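Long-range contacts in ABC transporter substrate-binding protein (Rhizobium radiobacter, PDB 6TFX), which binds the opine mannopinic acid and, as a periplasmic solute-binding protein, probably delivers it to an ABC transporter for import: residues A[91-96]-A[148-153]; A[271-276]-A[309-314]; A[333-338]-A[377-382]; A[470-475]-A[484-489]. One frame throughout, in Å; residues are numbered along the deposited sequence. Where two conformers were deposited one is given.

Contact 1: A[91-96]-A[148-153]; sequences VVFSLD and IPKKAF
The ring of Phe93 lies against the first turn of the helix that holds Lys150 and Phe153, a helix-helix contact in which one aromatic side chain meets three different partners. Helix 88-98 also packs on strands 113-118 and 123-128 of a four-stranded antiparallel sheet, so the contact adds helix 150-156 to this alpha/beta unit of the family 5 solute-binding fold. With CG anti to the backbone N (chi1 172°), the Phe93 ring reaches outward to the second helix. Lys150 CA sits over one face, offset toward the rim, in a CH-pi contact 4.1 Å from the ring centroid. From there the extended lysine chain leads away, its CG passing 3.8 Å from Phe93 CG. At the ring edge, near the plane, Phe93 CZ meets Phe153 CD2 at 3.7 Å, the two side chains crossing at about a right angle. Ile148 also comes to this edge, its CD1 4.1 Å from Phe93 CE2. Phe153 has further aromatic and charged company, an edge-to-face ring from Phe160 and a cation-pi partner in Lys97.

The polar half of the contact belongs to Ser94. Its OG turns back toward its own helix to bond Asp90 O, and from the other segment it accepts the N-H of Ile148. Asp90 contributes again through OD1, which bonds Lys150 N in the turn that Pro149 opens as N-cap residue. The bond from Ile148 N to Ser94 OG measures 2.9 Å, with an angle of 157° at the hydrogen.

Contact 2: A[271-276]-A[309-314]; sequences LAHTVN and VLNYDP
Tyr312 passes His273 with their CA atoms 4.7 Å apart, where the type I beta turn from Ala272 to Val275 meets an extended, irregular run leading into helix 314-323. The backbones join directly through Asp313 N, which donates to His273 O at 2.8 Å in the carbonyl plane. They join indirectly through two waters: both donate to Leu310 O, one also to Ala272 O and the other to Val275 O.

The imidazole of His273 secures the second segment a little earlier. Its ND1-H donates to Asn311 O at 2.7 Å, tilted from the carbonyl plane, while Leu310 CD2 lies over a ring face, 4.0 Å from the centroid. The same leucine methyl touches Ala272 CB.

Each segment leads into a helix through an N-cap residue: Asn276 OD1 accepts from Gln279 N, and Asp313 OD1 from Gln316 N. These two helix starts border the Tyr312 ring, which is held between Pro314 CD on one face and the Asn276 amide on the opposite one. Amide and ring planes are 43° apart, so this is no flat stack; Asn276 ND2 approaches near the rim, 3.4 Å from Tyr312 CG.

Contact 3: A[333-338]-A[377-382]; sequences TMVASQ and DLSPIV
Val335 and Ser379 make a side-chain-to-backbone contact along one edge of a parallel pair of strands. Strand 330-337, helix 340-353 and strand 358-365 form a beta-alpha-beta unit; Met334 and Ala336 bond strand 358-365, while the polar backbone groups of Val335 serve other partners. Its carbonyl O takes the indole N-H of Trp370, and its N-H goes to Ser379 OG at 3.0 Å with an angle of 163°.

Ser379 is suited to this by its torsion: OG lies anti to the backbone N (chi1 -168°), directed at strand 330-337. The hydroxyl donates to Ile381 O at 2.7 Å, which directs its proton within its own segment, while the same oxygen accepts from Val335 N. A single side-chain oxygen thereby links the strand edge to the start of strand 381-386.

Side-chain packing lines both flanks of this bond. Met334 CG packs 3.8 Å from Ile381 CB, and the bend at chi3 (72°) brings its CE to 3.8 Å from Ile381 O. On the other flank Val335 CG2 rests 3.9 Å from Ser379 CB. Beyond them Pro380 presents CG and CD to the carbonyl O of Thr333.

Helix 367-374 covers the valine side through Met373, Leu360 of strand 358-365 backs Met334, and strand 381-386 continues from here into the large mixed sheet, antiparallel to strand 240-255.

Contact 4: A[470-475]-A[484-489]; sequences LGWGFE and PLITEQ
Trp472 and Pro484 form the close-packed side of this contact: Trp472 CH2 meets Pro484 CB at 3.6 Å, the two side chains crossing obliquely. Ile486 CG1 lies farther off. The indole is fixed from its other end, since NE1 bonds Asp243, and strand 454-467 adds Arg466 against the tryptophan and Trp464 against the proline.

Phe474 leads from this apolar side toward solvent. Its CG stands between the backbone N and the carbonyl carbon (chi1 45°), and the ring presents its edge to the other segment, CZ coming to 3.4 Å from Leu485 O. Between the two aromatic side chains one water donates to Trp472 O and Leu485 O.

Strand 470-471 opens the first segment; the remainder, with 484-489, lies in the connection to strand 491-492, its antiparallel partner through Gly471-Tyr491 backbone bonding. Within that connection Thr487 OG1 accepts from Gln489 N, forming an ST turn, and also takes Gln489 NE2 at 2.8 Å; the amide is thus held beside the Phe474 ring, their planes 37° apart.

No direct hydrogen bond joins the segments. On the looser side a second water, beside exposed Gly473, donates to Gly473 O at 2.9 Å and to Gln489 OE1 at 3.1 Å.

How the contacts relate
Read from the N terminus, the four contacts close four successive loops; none crosses or encloses another. Contact 1 closes a 51-residue excursion that includes two strands of the four-stranded sheet. Contact 2 next brings the approach to helix 314-323 back to the turn at residues 272-275, about 48 Å from contact 1 between centres and on the opposite side of the molecule. Contact 3 follows, spanning helices 340-353 and 367-374, and touches contact 2 where Leu271 CD2 packs on Ile381 CD1, 4.0 Å away. Contact 4 closes the shortest loop, near the C terminus, beside strands of the large mixed sheet into which strand 381-386 of contact 3 also runs.

Contact 1: A[91-96]-A[148-153]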
# COMPACT_ATOMS: atom_id res chain seq x y z
N VAL A 91 12.70 -16.05 12.35
CA VAL A 91 12.21 -16.09 10.97
C VAL A 91 11.04 -17.06 10.86
O VAL A 91 10.02 -16.73 10.25
CB VAL A 91 13.33 -16.41 9.96
CG1 VAL A 91 12.78 -16.57 8.55
CG2 VAL A 91 14.42 -15.33 10.01
N VAL A 92 11.19 -18.28 11.44
CA VAL A 92 10.11 -19.27 11.43
C VAL A 92 8.89 -18.66 12.11
O VAL A 92 7.79 -18.76 11.56
CB VAL A 92 10.55 -20.58 12.15
CG1 VAL A 92 9.38 -21.55 12.29
CG2 VAL A 92 11.70 -21.23 11.37
N PHE A 93 9.07 -18.05 13.31
CA PHE A 93 7.95 -17.48 14.02
C PHE A 93 7.25 -16.39 13.17
O PHE A 93 6.01 -16.38 13.04
CB PHE A 93 8.42 -16.88 15.36
CG PHE A 93 7.33 -16.09 16.05
CD1 PHE A 93 6.35 -16.74 16.80
CD2 PHE A 93 7.25 -14.71 15.92
CE1 PHE A 93 5.31 -16.02 17.40
CE2 PHE A 93 6.20 -13.99 16.51
CZ PHE A 93 5.25 -14.65 17.24
N SER A 94 8.06 -15.51 12.56
CA SER A 94 7.51 -14.38 11.80
C SER A 94 6.75 -14.81 10.56
O SER A 94 5.63 -14.34 10.35
CB SER A 94 8.61 -13.41 11.40
OG SER A 94 9.24 -12.89 12.55
N LEU A 95 7.36 -15.69 9.74
CA LEU A 95 6.72 -16.15 8.49
C LEU A 95 5.51 -17.02 8.79
O LEU A 95 4.50 -16.90 8.09
CB LEU A 95 7.72 -16.86 7.57
CG LEU A 95 8.80 -15.94 7.02
CD1 LEU A 95 9.73 -16.73 6.11
CD2 LEU A 95 8.19 -14.74 6.21
N ASP A 96 5.55 -17.81 9.90
CA ASP A 96 4.35 -18.58 10.22
C ASP A 96 3.24 -17.64 10.67
O ASP A 96 2.05 -17.94 10.48
CB ASP A 96 4.62 -19.60 11.33
CG ASP A 96 5.38 -20.82 10.87
OD1 ASP A 96 5.48 -21.03 9.62
OD2 ASP A 96 5.85 -21.59 11.74
N ILE A 148 10.01 -10.15 12.77
CA ILE A 148 9.84 -9.64 14.14
C ILE A 148 10.43 -10.64 15.17
O ILE A 148 10.61 -11.82 14.83
CB ILE A 148 8.38 -9.25 14.48
CG1 ILE A 148 7.48 -10.50 14.69
CG2 ILE A 148 7.81 -8.31 13.41
CD1 ILE A 148 6.03 -10.18 15.09
N PRO A 149 10.70 -10.19 16.42
CA PRO A 149 11.32 -11.10 17.40
C PRO A 149 10.28 -11.96 18.10
O PRO A 149 9.32 -11.44 18.65
CB PRO A 149 12.06 -10.17 18.38
CG PRO A 149 11.72 -8.77 17.95
CD PRO A 149 10.59 -8.83 16.97
N LYS A 150 10.50 -13.28 18.08
CA LYS A 150 9.63 -14.24 18.75
C LYS A 150 9.41 -13.84 20.21
O LYS A 150 8.26 -13.75 20.64
CB LYS A 150 10.27 -15.64 18.66
CG LYS A 150 9.40 -16.79 19.14
CD LYS A 150 10.18 -18.08 18.96
CE LYS A 150 9.39 -19.34 19.23
NZ LYS A 150 10.21 -20.55 18.95
N LYS A 151 10.50 -13.60 20.96
CA LYS A 151 10.38 -13.26 22.40
C LYS A 151 9.63 -11.97 22.66
O LYS A 151 8.81 -11.92 23.60
CB LYS A 151 11.75 -13.16 23.07
CG LYS A 151 12.58 -14.44 23.10
CD LYS A 151 13.69 -14.37 24.17
CE LYS A 151 14.79 -13.33 24.00
NZ LYS A 151 16.02 -13.71 24.73
N ALA A 152 9.88 -10.93 21.85
CA ALA A 152 9.21 -9.65 22.04
C ALA A 152 7.73 -9.73 21.74
O ALA A 152 6.91 -9.22 22.52
CB ALA A 152 9.87 -8.58 21.19
N PHE A 153 7.37 -10.38 20.63
CA PHE A 153 5.95 -10.48 20.30
C PHE A 153 5.22 -11.37 21.31
O PHE A 153 4.13 -10.99 21.77
CB PHE A 153 5.73 -10.99 18.86
CG PHE A 153 4.27 -10.81 18.50
CD1 PHE A 153 3.80 -9.57 18.05
CD2 PHE A 153 3.36 -11.84 18.69
CE1 PHE A 153 2.44 -9.37 17.81
CE2 PHE A 153 1.99 -11.64 18.43
CZ PHE A 153 1.54 -10.41 18.02

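Contact 2: A[271-276]-A[309-314]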
# COMPACT_ATOMS: atom_id res chain seq x y z
N LEU A 271 -23.45 4.88 -12.93
CA LEU A 271 -22.40 5.55 -12.15
C LEU A 271 -21.12 5.65 -12.95
O LEU A 271 -20.51 6.71 -13.01
CB LEU A 271 -22.17 4.82 -10.81
CG LEU A 271 -21.20 5.48 -9.82
CD1 LEU A 271 -21.69 6.88 -9.40
CD2 LEU A 271 -21.03 4.59 -8.59
N ALA A 272 -20.73 4.54 -13.61
CA ALA A 272 -19.48 4.49 -14.39
C ALA A 272 -19.51 5.52 -15.54
O ALA A 272 -18.46 6.07 -15.88
CB ALA A 272 -19.26 3.10 -14.96
N HIS A 273 -20.71 5.76 -16.13
CA HIS A 273 -20.86 6.73 -17.24
C HIS A 273 -20.86 8.20 -16.77
O HIS A 273 -20.86 9.11 -17.62
CB HIS A 273 -22.13 6.45 -18.08
CG HIS A 273 -22.00 5.26 -18.98
ND1 HIS A 273 -21.06 5.21 -19.99
CD2 HIS A 273 -22.74 4.13 -19.02
CE1 HIS A 273 -21.24 4.04 -20.60
NE2 HIS A 273 -22.24 3.36 -20.05
N THR A 274 -20.89 8.46 -15.44
CA THR A 274 -20.87 9.85 -15.02
C THR A 274 -19.61 10.19 -14.17
O THR A 274 -19.57 11.24 -13.52
CB THR A 274 -22.20 10.28 -14.39
OG1 THR A 274 -22.17 11.70 -14.17
CG2 THR A 274 -22.53 9.50 -13.11
N VAL A 275 -18.58 9.31 -14.22
CA VAL A 275 -17.29 9.63 -13.61
C VAL A 275 -16.38 9.96 -14.80
O VAL A 275 -16.55 9.41 -15.90
CB VAL A 275 -16.69 8.55 -12.68
CG1 VAL A 275 -17.60 8.24 -11.51
CG2 VAL A 275 -16.35 7.29 -13.46
N ASN A 276 -15.41 10.84 -14.57
CA ASN A 276 -14.52 11.20 -15.66
C ASN A 276 -13.09 11.24 -15.14
O ASN A 276 -12.60 12.28 -14.71
CB ASN A 276 -14.96 12.53 -16.29
CG ASN A 276 -14.30 12.76 -17.63
OD1 ASN A 276 -13.15 12.35 -17.87
ND2 ASN A 276 -15.01 13.43 -18.52
N VAL A 309 -13.14 0.10 -20.10
CA VAL A 309 -13.68 1.10 -19.16
C VAL A 309 -14.81 1.91 -19.82
O VAL A 309 -14.68 2.33 -20.97
CB VAL A 309 -12.56 1.98 -18.55
CG1 VAL A 309 -13.12 3.18 -17.78
CG2 VAL A 309 -11.67 1.13 -17.65
N LEU A 310 -15.92 2.08 -19.09
CA LEU A 310 -17.09 2.78 -19.62
C LEU A 310 -16.81 4.27 -19.84
O LEU A 310 -16.18 4.91 -18.99
CB LEU A 310 -18.29 2.55 -18.70
CG LEU A 310 -19.05 1.22 -18.92
CD1 LEU A 310 -18.17 0.01 -18.64
CD2 LEU A 310 -20.26 1.13 -18.01
N ASN A 311 -17.25 4.79 -20.99
CA ASN A 311 -16.99 6.19 -21.36
C ASN A 311 -17.84 7.19 -20.58
O ASN A 311 -18.84 6.83 -19.97
CB ASN A 311 -17.18 6.40 -22.87
CG ASN A 311 -18.62 6.39 -23.32
OD1 ASN A 311 -19.46 5.63 -22.80
ND2 ASN A 311 -18.94 7.24 -24.29
N TYR A 312 -17.44 8.46 -20.64
CA TYR A 312 -18.18 9.51 -19.96
C TYR A 312 -19.37 9.91 -20.82
O TYR A 312 -19.18 10.35 -21.96
CB TYR A 312 -17.27 10.72 -19.72
CG TYR A 312 -17.96 11.86 -19.01
CD1 TYR A 312 -18.38 11.74 -17.69
CD2 TYR A 312 -18.25 13.05 -19.68
CE1 TYR A 312 -19.01 12.79 -17.03
CE2 TYR A 312 -18.85 14.12 -19.02
CZ TYR A 312 -19.23 13.99 -17.70
OH TYR A 312 -19.87 15.02 -17.07
N ASP A 313 -20.59 9.75 -20.29
CA ASP A 313 -21.81 10.11 -21.02
C ASP A 313 -22.90 10.25 -19.99
O ASP A 313 -23.65 9.29 -19.79
CB ASP A 313 -22.18 9.02 -22.05
CG ASP A 313 -23.34 9.36 -22.99
OD1 ASP A 313 -24.03 10.34 -22.73
OD2 ASP A 313 -23.57 8.60 -23.96
N PRO A 314 -22.97 11.39 -19.29
CA PRO A 314 -24.00 11.54 -18.23
C PRO A 314 -25.45 11.49 -18.74
O PRO A 314 -26.36 11.16 -17.97
CB PRO A 314 -23.63 12.87 -17.57
CG PRO A 314 -22.86 13.61 -18.59
CD PRO A 314 -22.14 12.61 -19.42
O HOH W 1 -16.03 4.50 -16.13
O HOH W 2 -15.99 7.60 -17.86

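Contact 3: A[333-338]-A[377-382]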
# COMPACT_ATOMS: atom_id res chain seq x y z
N THR A 333 -25.12 7.28 0.52
CA THR A 333 -24.18 7.75 1.54
C THR A 333 -22.98 6.81 1.52
O THR A 333 -23.14 5.60 1.62
CB THR A 333 -24.83 7.78 2.93
OG1 THR A 333 -25.84 8.80 2.98
CG2 THR A 333 -23.81 8.00 4.05
N MET A 334 -21.78 7.38 1.41
CA MET A 334 -20.53 6.64 1.44
C MET A 334 -19.75 7.07 2.66
O MET A 334 -19.70 8.26 2.97
CB MET A 334 -19.68 7.03 0.25
CG MET A 334 -19.95 6.25 -0.97
SD MET A 334 -18.98 7.04 -2.26
CE MET A 334 -17.34 6.55 -1.81
N VAL A 335 -19.10 6.13 3.33
CA VAL A 335 -18.20 6.44 4.43
C VAL A 335 -16.89 6.80 3.71
O VAL A 335 -16.36 6.00 2.92
CB VAL A 335 -18.04 5.24 5.39
CG1 VAL A 335 -17.21 5.65 6.59
CG2 VAL A 335 -19.40 4.70 5.84
N ALA A 336 -16.40 8.01 3.96
CA ALA A 336 -15.25 8.54 3.23
C ALA A 336 -14.08 8.89 4.13
O ALA A 336 -14.27 9.55 5.15
CB ALA A 336 -15.67 9.76 2.43
N SER A 337 -12.87 8.48 3.74
CA SER A 337 -11.70 8.82 4.55
C SER A 337 -11.41 10.34 4.58
O SER A 337 -11.58 11.03 3.57
CB SER A 337 -10.47 8.13 3.98
OG SER A 337 -9.30 8.61 4.63
N GLN A 338 -10.91 10.81 5.74
CA GLN A 338 -10.46 12.18 5.95
C GLN A 338 -8.96 12.36 5.59
O GLN A 338 -8.42 13.46 5.79
CB GLN A 338 -10.76 12.69 7.37
CG GLN A 338 -12.24 13.03 7.52
CD GLN A 338 -12.55 13.52 8.90
OE1 GLN A 338 -12.27 12.85 9.89
NE2 GLN A 338 -13.13 14.71 9.00
N ASP A 377 -17.86 -3.93 6.22
CA ASP A 377 -18.86 -3.84 5.15
C ASP A 377 -19.87 -2.73 5.44
O ASP A 377 -21.06 -2.85 5.11
CB ASP A 377 -19.60 -5.20 5.02
CG ASP A 377 -19.56 -5.83 3.66
OD1 ASP A 377 -19.13 -5.15 2.69
OD2 ASP A 377 -20.00 -7.00 3.55
N LEU A 378 -19.38 -1.64 6.03
CA LEU A 378 -20.28 -0.56 6.43
C LEU A 378 -20.54 0.49 5.37
O LEU A 378 -21.40 1.35 5.59
CB LEU A 378 -19.80 0.10 7.74
CG LEU A 378 -19.83 -0.81 8.98
CD1 LEU A 378 -19.18 -0.16 10.17
CD2 LEU A 378 -21.26 -1.23 9.35
N SER A 379 -19.83 0.43 4.22
CA SER A 379 -20.08 1.43 3.17
C SER A 379 -20.56 0.73 1.88
O SER A 379 -19.94 -0.27 1.48
CB SER A 379 -18.81 2.24 2.87
OG SER A 379 -19.11 3.38 2.07
N PRO A 380 -21.58 1.28 1.18
CA PRO A 380 -22.07 0.63 -0.07
C PRO A 380 -21.10 0.76 -1.24
O PRO A 380 -21.19 0.01 -2.22
CB PRO A 380 -23.37 1.36 -0.37
CG PRO A 380 -23.20 2.71 0.27
CD PRO A 380 -22.43 2.44 1.54
N ILE A 381 -20.26 1.80 -1.19
CA ILE A 381 -19.23 2.05 -2.19
C ILE A 381 -18.02 2.45 -1.39
O ILE A 381 -18.15 3.16 -0.41
CB ILE A 381 -19.63 3.19 -3.17
CG1 ILE A 381 -20.95 2.84 -3.91
CG2 ILE A 381 -18.49 3.43 -4.20
CD1 ILE A 381 -21.56 4.13 -4.70
N VAL A 382 -16.84 2.01 -1.81
CA VAL A 382 -15.59 2.32 -1.11
C VAL A 382 -14.61 2.94 -2.09
O VAL A 382 -14.26 2.29 -3.08
CB VAL A 382 -15.00 1.02 -0.47
CG1 VAL A 382 -13.61 1.29 0.14
CG2 VAL A 382 -15.94 0.42 0.59

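Contact 4: A[470-475]-A[484-489]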
# COMPACT_ATOMS: atom_id res chain seq x y z
N LEU A 470 18.97 17.96 2.45
CA LEU A 470 18.81 16.57 2.85
C LEU A 470 19.19 15.68 1.67
O LEU A 470 18.75 15.94 0.56
CB LEU A 470 17.33 16.32 3.23
CG LEU A 470 16.93 14.85 3.57
CD1 LEU A 470 17.73 14.30 4.75
CD2 LEU A 470 15.48 14.76 3.88
N GLY A 471 20.02 14.67 1.92
CA GLY A 471 20.41 13.69 0.90
C GLY A 471 19.90 12.31 1.29
O GLY A 471 20.06 11.89 2.44
N TRP A 472 19.24 11.60 0.35
CA TRP A 472 18.74 10.27 0.68
C TRP A 472 19.86 9.22 0.76
O TRP A 472 19.71 8.23 1.47
CB TRP A 472 17.70 9.78 -0.34
CG TRP A 472 16.49 10.66 -0.49
CD1 TRP A 472 16.03 11.21 -1.64
CD2 TRP A 472 15.54 11.00 0.53
NE1 TRP A 472 14.86 11.91 -1.40
CE2 TRP A 472 14.53 11.79 -0.08
CE3 TRP A 472 15.43 10.71 1.91
CZ2 TRP A 472 13.45 12.31 0.65
CZ3 TRP A 472 14.37 11.25 2.63
CH2 TRP A 472 13.40 12.05 2.00
N GLY A 473 20.93 9.43 -0.01
CA GLY A 473 22.03 8.48 -0.13
C GLY A 473 21.88 7.59 -1.36
O GLY A 473 22.73 6.74 -1.65
N PHE A 474 20.81 7.82 -2.11
CA PHE A 474 20.49 7.04 -3.32
C PHE A 474 19.40 7.82 -4.06
O PHE A 474 18.82 8.76 -3.52
CB PHE A 474 19.95 5.64 -2.94
CG PHE A 474 18.92 5.65 -1.83
CD1 PHE A 474 17.58 5.91 -2.10
CD2 PHE A 474 19.30 5.43 -0.51
CE1 PHE A 474 16.63 5.95 -1.07
CE2 PHE A 474 18.36 5.49 0.53
CZ PHE A 474 17.03 5.74 0.24
N GLU A 475 19.08 7.39 -5.27
CA GLU A 475 18.02 8.03 -6.03
C GLU A 475 16.67 7.48 -5.54
O GLU A 475 16.44 6.26 -5.57
CB GLU A 475 18.22 7.74 -7.52
CG GLU A 475 17.09 8.25 -8.38
CD GLU A 475 17.12 7.69 -9.79
OE1 GLU A 475 17.62 6.55 -9.99
OE2 GLU A 475 16.62 8.38 -10.69
N PRO A 484 9.00 8.25 1.26
CA PRO A 484 10.46 8.20 1.40
C PRO A 484 10.94 7.07 2.31
O PRO A 484 10.29 6.72 3.29
CB PRO A 484 10.80 9.55 2.04
CG PRO A 484 9.67 10.46 1.66
CD PRO A 484 8.46 9.56 1.66
N LEU A 485 12.11 6.54 1.97
CA LEU A 485 12.76 5.51 2.77
C LEU A 485 13.96 6.19 3.43
O LEU A 485 14.88 6.65 2.75
CB LEU A 485 13.24 4.32 1.90
CG LEU A 485 13.92 3.19 2.66
CD1 LEU A 485 12.92 2.40 3.52
CD2 LEU A 485 14.66 2.27 1.71
N ILE A 486 13.92 6.25 4.77
CA ILE A 486 15.02 6.80 5.56
C ILE A 486 15.83 5.60 6.03
O ILE A 486 15.28 4.63 6.56
CB ILE A 486 14.52 7.70 6.72
CG1 ILE A 486 13.68 8.87 6.13
CG2 ILE A 486 15.71 8.24 7.53
CD1 ILE A 486 12.88 9.57 7.13
N THR A 487 17.14 5.63 5.76
CA THR A 487 18.02 4.52 6.09
C THR A 487 19.23 5.03 6.88
O THR A 487 19.31 6.22 7.23
CB THR A 487 18.54 3.81 4.81
OG1 THR A 487 19.49 4.65 4.18
CG2 THR A 487 17.42 3.41 3.82
N GLU A 488 20.20 4.13 7.11
CA GLU A 488 21.46 4.51 7.77
C GLU A 488 22.28 5.46 6.86
O GLU A 488 23.25 6.07 7.31
CB GLU A 488 22.27 3.25 8.16
CG GLU A 488 23.01 2.55 7.02
CD GLU A 488 22.18 1.73 6.05
OE1 GLU A 488 20.94 1.67 6.20
OE2 GLU A 488 22.79 1.12 5.14
N GLN A 489 21.93 5.55 5.56
CA GLN A 489 22.66 6.37 4.58
C GLN A 489 22.15 7.83 4.53
O GLN A 489 22.84 8.70 4.01
CB GLN A 489 22.53 5.77 3.16
CG GLN A 489 22.83 4.28 3.01
CD GLN A 489 22.01 3.68 1.87
OE1 GLN A 489 22.48 3.62 0.72
NE2 GLN A 489 20.76 3.23 2.13
O HOH W 3 17.28 8.03 2.57
O HOH W 4 24.71 5.75 0.16